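Local coordinates for putative membrane protein mmpL11 (Mycobacterium tuberculosis, PDB 4Y0L), which belongs to the RND family of membrane proteins and, with the periplasmic domain described here, probably helps export lipids to the mycobacterial cell envelope, at residues A[2-7]-A[70-75]; A[20-25]-A[50-55]. One frame throughout, in Å; residues are numbered along the deposited sequence.

Contact 1 of 2, residues A[2-7]-A[70-75]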
ATOM      1  N   VAL A   2      10.063  -3.267  -3.074  1.00 49.14           N
ATOM      2  CA  VAL A   2       9.634  -2.062  -2.375  1.00 45.23           C
ATOM      3  C   VAL A   2       8.470  -2.378  -1.438  1.00 43.44           C
ATOM      4  O   VAL A   2       7.512  -3.042  -1.832  1.00 38.49           O
ATOM      5  CB  VAL A   2       9.214  -0.953  -3.367  1.00 47.19           C
ATOM      6  CG1 VAL A   2       8.845   0.328  -2.624  1.00 60.86           C
ATOM      7  CG2 VAL A   2      10.332  -0.680  -4.361  1.00 44.28           C
ATOM      8  N   GLN A   3       8.565  -1.897  -0.201  1.00 39.42           N
ATOM      9  CA  GLN A   3       7.547  -2.142   0.817  1.00 35.31           C
ATOM     10  C   GLN A   3       6.663  -0.921   1.035  1.00 33.47           C
ATOM     11  O   GLN A   3       7.158   0.201   1.125  1.00 31.78           O
ATOM     12  CB  GLN A   3       8.203  -2.536   2.143  1.00 33.49           C
ATOM     13  CG  GLN A   3       8.938  -3.859   2.114  1.00 54.49           C
ATOM     14  CD  GLN A   3       9.720  -4.105   3.389  1.00 56.88           C
ATOM     15  OE1 GLN A   3      10.758  -3.484   3.625  1.00 51.89           O
ATOM     16  NE2 GLN A   3       9.219  -5.005   4.227  1.00 51.09           N
ATOM     17  N   VAL A   4       5.354  -1.152   1.129  1.00 28.98           N
ATOM     18  CA  VAL A   4       4.391  -0.096   1.429  1.00 29.15           C
ATOM     19  C   VAL A   4       3.475  -0.541   2.566  1.00 33.43           C
ATOM     20  O   VAL A   4       2.846  -1.596   2.490  1.00 29.14           O
ATOM     21  CB  VAL A   4       3.546   0.275   0.194  1.00 32.79           C
ATOM     22  CG1 VAL A   4       2.494   1.324   0.548  1.00 26.58           C
ATOM     23  CG2 VAL A   4       4.440   0.782  -0.923  1.00 29.67           C
ATOM     24  N   LEU A   5       3.409   0.277   3.613  1.00 25.52           N
ATOM     25  CA  LEU A   5       2.624  -0.035   4.802  1.00 31.94           C
ATOM     26  C   LEU A   5       1.414   0.889   4.915  1.00 26.75           C
ATOM     27  O   LEU A   5       1.553   2.108   4.847  1.00 30.63           O
ATOM     28  CB  LEU A   5       3.494   0.086   6.057  1.00 33.87           C
ATOM     29  CG  LEU A   5       2.882  -0.446   7.354  1.00 38.18           C
ATOM     30  CD1 LEU A   5       2.892  -1.967   7.369  1.00 29.64           C
ATOM     31  CD2 LEU A   5       3.621   0.110   8.558  1.00 43.50           C
ATOM     32  N   VAL A   6       0.235   0.299   5.091  1.00 22.74           N
ATOM     33  CA  VAL A   6      -1.003   1.061   5.207  1.00 23.83           C
ATOM     34  C   VAL A   6      -1.639   0.848   6.578  1.00 20.96           C
ATOM     35  O   VAL A   6      -1.963  -0.280   6.945  1.00 19.78           O
ATOM     36  CB  VAL A   6      -2.018   0.667   4.113  1.00 28.29           C
ATOM     37  CG1 VAL A   6      -3.173   1.658   4.081  1.00 30.86           C
ATOM     38  CG2 VAL A   6      -1.340   0.605   2.751  1.00 26.42           C
ATOM     39  N   ARG A   7      -1.815   1.935   7.326  1.00 21.09           N
ATOM     40  CA  ARG A   7      -2.426   1.873   8.652  1.00 33.06           C
ATOM     41  C   ARG A   7      -3.789   2.547   8.648  1.00 28.34           C
ATOM     42  O   ARG A   7      -3.970   3.603   8.039  1.00 30.27           O
ATOM     43  CB  ARG A   7      -1.528   2.533   9.705  1.00 46.34           C
ATOM     44  CG  ARG A   7      -0.220   1.801   9.959  1.00 40.14           C
ATOM     45  CD  ARG A   7       0.982   2.667   9.628  1.00 43.19           C
ATOM     46  NE  ARG A   7       1.395   3.499  10.754  1.00 48.45           N
ATOM     47  CZ  ARG A   7       2.200   4.554  10.654  1.00 48.74           C
ATOM     48  NH1 ARG A   7       2.676   4.925   9.472  1.00 45.58           N
ATOM     49  NH2 ARG A   7       2.524   5.247  11.736  1.00 63.83           N
ATOM     50  N   THR A  70      10.086   7.619  -4.581  1.00 51.24           N
ATOM     51  CA  THR A  70       9.681   9.020  -4.641  1.00 55.21           C
ATOM     52  C   THR A  70       8.362   9.160  -5.400  1.00 49.79           C
ATOM     53  O   THR A  70       7.530  10.004  -5.067  1.00 49.25           O
ATOM     54  CB  THR A  70      10.761   9.903  -5.312  1.00 66.81           C
ATOM     55  OG1 THR A  70      10.337  11.271  -5.307  1.00 68.54           O
ATOM     56  CG2 THR A  70      11.025   9.464  -6.747  1.00 66.55           C
ATOM     57  N   TRP A  71       8.179   8.321  -6.414  1.00 48.89           N
ATOM     58  CA  TRP A  71       6.945   8.311  -7.190  1.00 46.73           C
ATOM     59  C   TRP A  71       5.768   7.885  -6.314  1.00 51.44           C
ATOM     60  O   TRP A  71       4.712   8.513  -6.328  1.00 58.36           O
ATOM     61  CB  TRP A  71       7.081   7.373  -8.392  1.00 46.77           C
ATOM     62  CG  TRP A  71       5.887   7.357  -9.294  1.00 44.97           C
ATOM     63  CD1 TRP A  71       5.730   8.057 -10.454  1.00 46.50           C
ATOM     64  CD2 TRP A  71       4.684   6.596  -9.118  1.00 46.99           C
ATOM     65  NE1 TRP A  71       4.504   7.783 -11.010  1.00 44.18           N
ATOM     66  CE2 TRP A  71       3.842   6.890 -10.210  1.00 41.02           C
ATOM     67  CE3 TRP A  71       4.237   5.699  -8.143  1.00 46.81           C
ATOM     68  CZ2 TRP A  71       2.581   6.319 -10.354  1.00 37.95           C
ATOM     69  CZ3 TRP A  71       2.980   5.134  -8.288  1.00 35.76           C
ATOM     70  CH2 TRP A  71       2.168   5.445  -9.386  1.00 35.31           C
ATOM     71  N   MET A  72       5.964   6.818  -5.547  1.00 53.41           N
ATOM     72  CA  MET A  72       4.920   6.294  -4.674  1.00 43.91           C
ATOM     73  C   MET A  72       4.562   7.280  -3.565  1.00 44.50           C
ATOM     74  O   MET A  72       3.386   7.497  -3.273  1.00 37.30           O
ATOM     75  CB  MET A  72       5.360   4.964  -4.062  1.00 41.76           C
ATOM     76  CG  MET A  72       5.411   3.818  -5.055  1.00 48.31           C
ATOM     77  SD  MET A  72       5.860   2.256  -4.282  1.00 58.86           S
ATOM     78  CE  MET A  72       6.126   1.235  -5.728  1.00 42.00           C
ATOM     79  N   ARG A  73       5.579   7.878  -2.952  1.00 53.38           N
ATOM     80  CA  ARG A  73       5.366   8.836  -1.872  1.00 49.96           C
ATOM     81  C   ARG A  73       4.620  10.079  -2.349  1.00 46.84           C
ATOM     82  O   ARG A  73       4.092  10.844  -1.542  1.00 45.03           O
ATOM     83  CB  ARG A  73       6.706   9.237  -1.252  1.00 47.00           C
ATOM     84  CG  ARG A  73       7.308   8.162  -0.365  1.00 50.59           C
ATOM     85  CD  ARG A  73       8.728   8.503   0.049  1.00 51.45           C
ATOM     86  NE  ARG A  73       9.251   7.532   1.007  1.00 59.42           N
ATOM     87  CZ  ARG A  73      10.537   7.394   1.316  1.00 57.12           C
ATOM     88  NH1 ARG A  73      11.453   8.160   0.739  1.00 55.78           N
ATOM     89  NH2 ARG A  73      10.906   6.481   2.201  1.00 54.05           N
ATOM     90  N   THR A  74       4.578  10.270  -3.665  1.00 42.41           N
ATOM     91  CA  THR A  74       3.905  11.414  -4.265  1.00 47.63           C
ATOM     92  C   THR A  74       2.482  11.068  -4.699  1.00 46.14           C
ATOM     93  O   THR A  74       1.587  11.912  -4.641  1.00 58.48           O
ATOM     94  CB  THR A  74       4.689  11.935  -5.490  1.00 54.67           C
ATOM     95  OG1 THR A  74       6.020  12.293  -5.096  1.00 61.12           O
ATOM     96  CG2 THR A  74       4.005  13.150  -6.107  1.00 46.85           C
ATOM     97  N   GLN A  75       2.280   9.824  -5.123  1.00 41.50           N
ATOM     98  CA  GLN A  75       1.044   9.428  -5.794  1.00 38.84           C
ATOM     99  C   GLN A  75       0.075   8.648  -4.909  1.00 33.05           C
ATOM    100  O   GLN A  75      -1.140   8.763  -5.065  1.00 36.77           O
ATOM    101  CB  GLN A  75       1.381   8.590  -7.031  1.00 44.19           C
ATOM    102  CG  GLN A  75       2.177   9.342  -8.081  1.00 44.68           C
ATOM    103  CD  GLN A  75       1.412  10.509  -8.668  1.00 56.25           C
ATOM    104  OE1 GLN A  75       0.202  10.427  -8.882  1.00 41.36           O
ATOM    105  NE2 GLN A  75       2.115  11.607  -8.924  1.00 55.20           N
TER

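Contact 2 of 2, residues A[20-25]-A[50-55]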
ATOM      1  N   GLN A  20     -11.283  -2.001  -0.345  1.00 12.15           N
ATOM      2  CA  GLN A  20     -11.245  -1.233  -1.583  1.00 16.35           C
ATOM      3  C   GLN A  20     -10.123  -0.202  -1.539  1.00 16.05           C
ATOM      4  O   GLN A  20      -9.514   0.111  -2.562  1.00 14.54           O
ATOM      5  CB  GLN A  20     -12.591  -0.550  -1.836  1.00 14.38           C
ATOM      6  CG  GLN A  20     -12.612   0.361  -3.056  1.00 30.30           C
ATOM      7  CD  GLN A  20     -12.232  -0.362  -4.333  1.00 42.66           C
ATOM      8  OE1 GLN A  20     -12.477  -1.559  -4.477  1.00 34.09           O
ATOM      9  NE2 GLN A  20     -11.625   0.363  -5.268  1.00 40.44           N
ATOM     10  N   THR A  21      -9.852   0.325  -0.350  1.00 12.00           N
ATOM     11  CA  THR A  21      -8.753   1.260  -0.170  1.00 15.17           C
ATOM     12  C   THR A  21      -7.426   0.549  -0.390  1.00 13.00           C
ATOM     13  O   THR A  21      -6.517   1.092  -1.010  1.00 14.07           O
ATOM     14  CB  THR A  21      -8.772   1.891   1.229  1.00 18.72           C
ATOM     15  OG1 THR A  21     -10.032   2.542   1.439  1.00 27.95           O
ATOM     16  CG2 THR A  21      -7.642   2.906   1.381  1.00 18.59           C
ATOM     17  N   ILE A  22      -7.320  -0.667   0.130  1.00 13.65           N
ATOM     18  CA  ILE A  22      -6.130  -1.477  -0.075  1.00 14.21           C
ATOM     19  C   ILE A  22      -6.019  -1.867  -1.546  1.00 24.65           C
ATOM     20  O   ILE A  22      -4.921  -1.901  -2.107  1.00 22.08           O
ATOM     21  CB  ILE A  22      -6.149  -2.742   0.808  1.00 13.64           C
ATOM     22  CG1 ILE A  22      -6.044  -2.349   2.282  1.00 21.15           C
ATOM     23  CG2 ILE A  22      -5.002  -3.673   0.440  1.00 17.31           C
ATOM     24  CD1 ILE A  22      -6.257  -3.497   3.253  1.00 25.95           C
ATOM     25  N   ALA A  23      -7.157  -2.164  -2.164  1.00 17.52           N
ATOM     26  CA  ALA A  23      -7.185  -2.551  -3.573  1.00 25.52           C
ATOM     27  C   ALA A  23      -6.797  -1.379  -4.470  1.00 16.70           C
ATOM     28  O   ALA A  23      -6.130  -1.561  -5.489  1.00 26.86           O
ATOM     29  CB  ALA A  23      -8.561  -3.073  -3.949  1.00 22.62           C
ATOM     30  N   ALA A  24      -7.213  -0.177  -4.084  1.00 15.31           N
ATOM     31  CA  ALA A  24      -6.898   1.027  -4.852  1.00 16.75           C
ATOM     32  C   ALA A  24      -5.412   1.353  -4.759  1.00 17.62           C
ATOM     33  O   ALA A  24      -4.782   1.697  -5.755  1.00 19.45           O
ATOM     34  CB  ALA A  24      -7.730   2.206  -4.363  1.00 16.65           C
ATOM     35  N   ILE A  25      -4.859   1.246  -3.555  1.00 16.86           N
ATOM     36  CA  ILE A  25      -3.436   1.489  -3.340  1.00 18.27           C
ATOM     37  C   ILE A  25      -2.609   0.464  -4.107  1.00 18.75           C
ATOM     38  O   ILE A  25      -1.613   0.804  -4.741  1.00 28.28           O
ATOM     39  CB  ILE A  25      -3.079   1.434  -1.838  1.00 17.29           C
ATOM     40  CG1 ILE A  25      -3.736   2.601  -1.103  1.00 27.35           C
ATOM     41  CG2 ILE A  25      -1.567   1.492  -1.629  1.00 25.29           C
ATOM     42  CD1 ILE A  25      -3.820   2.418   0.392  1.00 16.45           C
ATOM     43  N   ALA A  50      -1.460  -3.179   6.950  1.00 20.95           N
ATOM     44  CA  ALA A  50      -1.359  -4.091   5.819  1.00 25.35           C
ATOM     45  C   ALA A  50      -0.098  -3.785   5.016  1.00 25.49           C
ATOM     46  O   ALA A  50       0.121  -2.645   4.604  1.00 24.22           O
ATOM     47  CB  ALA A  50      -2.590  -3.984   4.936  1.00 20.74           C
ATOM     48  N   LEU A  51       0.726  -4.806   4.799  1.00 26.74           N
ATOM     49  CA  LEU A  51       1.951  -4.650   4.026  1.00 24.28           C
ATOM     50  C   LEU A  51       1.716  -5.026   2.566  1.00 24.56           C
ATOM     51  O   LEU A  51       1.230  -6.115   2.264  1.00 28.57           O
ATOM     52  CB  LEU A  51       3.077  -5.508   4.610  1.00 22.28           C
ATOM     53  CG  LEU A  51       4.456  -5.294   3.975  1.00 37.10           C
ATOM     54  CD1 LEU A  51       5.097  -4.011   4.488  1.00 46.10           C
ATOM     55  CD2 LEU A  51       5.364  -6.490   4.224  1.00 42.48           C
ATOM     56  N   LEU A  52       2.058  -4.105   1.672  1.00 31.62           N
ATOM     57  CA  LEU A  52       2.044  -4.364   0.237  1.00 26.61           C
ATOM     58  C   LEU A  52       3.470  -4.321  -0.300  1.00 31.80           C
ATOM     59  O   LEU A  52       4.145  -3.296  -0.205  1.00 23.00           O
ATOM     60  CB  LEU A  52       1.163  -3.343  -0.488  1.00 33.02           C
ATOM     61  CG  LEU A  52      -0.338  -3.447  -0.205  1.00 31.10           C
ATOM     62  CD1 LEU A  52      -1.065  -2.181  -0.638  1.00 19.89           C
ATOM     63  CD2 LEU A  52      -0.934  -4.667  -0.900  1.00 38.05           C
ATOM     64  N   SER A  53       3.921  -5.444  -0.856  1.00 28.11           N
ATOM     65  CA  SER A  53       5.283  -5.561  -1.364  1.00 36.82           C
ATOM     66  C   SER A  53       5.297  -5.670  -2.885  1.00 34.95           C
ATOM     67  O   SER A  53       4.685  -6.572  -3.461  1.00 40.18           O
ATOM     68  CB  SER A  53       5.980  -6.772  -0.744  1.00 35.36           C
ATOM     69  OG  SER A  53       5.428  -7.984  -1.230  1.00 46.87           O
ATOM     70  N   ALA A  54       6.008  -4.745  -3.522  1.00 33.40           N
ATOM     71  CA  ALA A  54       6.095  -4.694  -4.977  1.00 32.61           C
ATOM     72  C   ALA A  54       7.479  -5.095  -5.458  1.00 38.81           C
ATOM     73  O   ALA A  54       8.491  -4.542  -5.021  1.00 42.84           O
ATOM     74  CB  ALA A  54       5.755  -3.308  -5.476  1.00 29.34           C
ATOM     75  N   VAL A  55       7.515  -6.060  -6.369  1.00 52.13           N
ATOM     76  CA  VAL A  55       8.764  -6.467  -6.989  1.00 57.99           C
ATOM     77  C   VAL A  55       9.046  -5.602  -8.215  1.00 62.06           C
ATOM     78  O   VAL A  55       8.136  -5.255  -8.975  1.00 58.17           O
ATOM     79  CB  VAL A  55       8.740  -7.947  -7.387  1.00 49.13           C
ATOM     80  CG1 VAL A  55      10.042  -8.336  -8.063  1.00 55.79           C
ATOM     81  CG2 VAL A  55       8.502  -8.821  -6.167  1.00 45.34           C
TER

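Contact 1 of 2, residues A[2-7]-A[70-75]
Met72 reaches from helix 66-80 to Val2 and Val4 on strand 2-7, on the helix-covered side of the antiparallel sheet in a ferredoxin-like β-α-β-β-α-β fold. Its chain can be followed outward from the helix. CB points at the strand, and CG stands opposite the carbonyl carbon across the CA-CB bond and beside the backbone N (chi1 -71°). CG lies at the edge of the neighbouring Trp71 ring, in the ring plane, with CE3 of Trp71 3.8 Å from CG of Met72. The chain stays extended beyond CG (chi2 -177°), and this carries SD across to the sheet. There SD meets one methyl from each valine: CG1 of Val2 at 3.9 Å and CG2 of Val4, likewise 3.9 Å from SD. Val2 and Met72 meet tip to tip, whereas Val4 presents its methyl obliquely to the thioether. The terminal CE lies closer to Val2 than to Val4, 4.2 Å from CG1 of Val2. All three side chains are buried and no hydrogen bond joins the segments, so the contact is a small apolar one made by a single long side chain. Val87 on strand 84-87 and Ile29 on helix 19-29 also touch Met72, placing it in the seam between the two helices and the sheet. Within the helix, CG of Gln75 lies over the centre of one face of the Trp71 ring, 3.6 Å above its plane. One turn of this helix is also tied by a side chain: OG1 of Thr74 donates to O of Thr70 at 2.7 Å, with a C=O...OG1 angle of 160°.

Contact 2 of 2, residues A[20-25]-A[50-55]
Ile22 and Ile25, one turn apart on helix 19-29, pack on Ala50 and Leu52 of strand 49-55 in the core of the ferredoxin-like fold. The short helix and strand segments run nearly the same way, 19° apart, with axes 10.5 Å from each other. The helix links strand 2-7 to strand 37-43, and strand 49-55 lies between those two in the sheet, running opposite to both. A helix that returns antiparallel to the strands it connects therefore runs along with this middle strand.

The isoleucines share one shape but use different branches. In Ile22 the CG1 arm is directed away from the carbonyl carbon (chi1 -67°), and its end, CD1, comes down on the methyl of Ala50, with CD1 of Ile22 4.1 Å from CB of Ala50. That CB points toward the helix and so meets the end of the arm. The other branch of Ile22, CG2, turns to the forked end of Leu52 and lies 4.3 Å from CD1 of Leu52 and 4.4 Å from its CD2.

Ile25 and Leu52 cross at about a right angle. Here the touching branch is CG2 of Ile25, 3.8 Å from CD1 of Leu52, while CD1 of Ile25 turns to Val6 on the adjoining strand. Leu52 thus puts one methyl against both isoleucines. No hydrogen bond crosses the interface, and all four residues are buried. Pro41 and Phe43 of strand 37-43 flank Ile22, and Val79 and Ala80 of helix 66-80 meet Ile25. The leucine methyl also touches the helix backbone, with CD1 of Leu52 4.1 Å from O of Ile22.

In the fold
The centres of contacts 1 and 2 lie about 9 Å apart in one core, where both helices pack on the same sheet. Strands 2-7 and 49-55 are antiparallel neighbours in the middle of that sheet, joined by probable backbone hydrogen bonds from Leu52 N to Val4 O and from Val2 N to Ala54 O. Along the chain contact 2 is nested within the loop that contact 1 closes. Helix 19-29 follows strand 2-7 in the chain yet in contact 2 packs on strand 49-55, and helix 66-80 follows strand 49-55 yet in contact 1 packs on strand 2-7. These crossed contacts tie early and late parts of the chain into one compact domain.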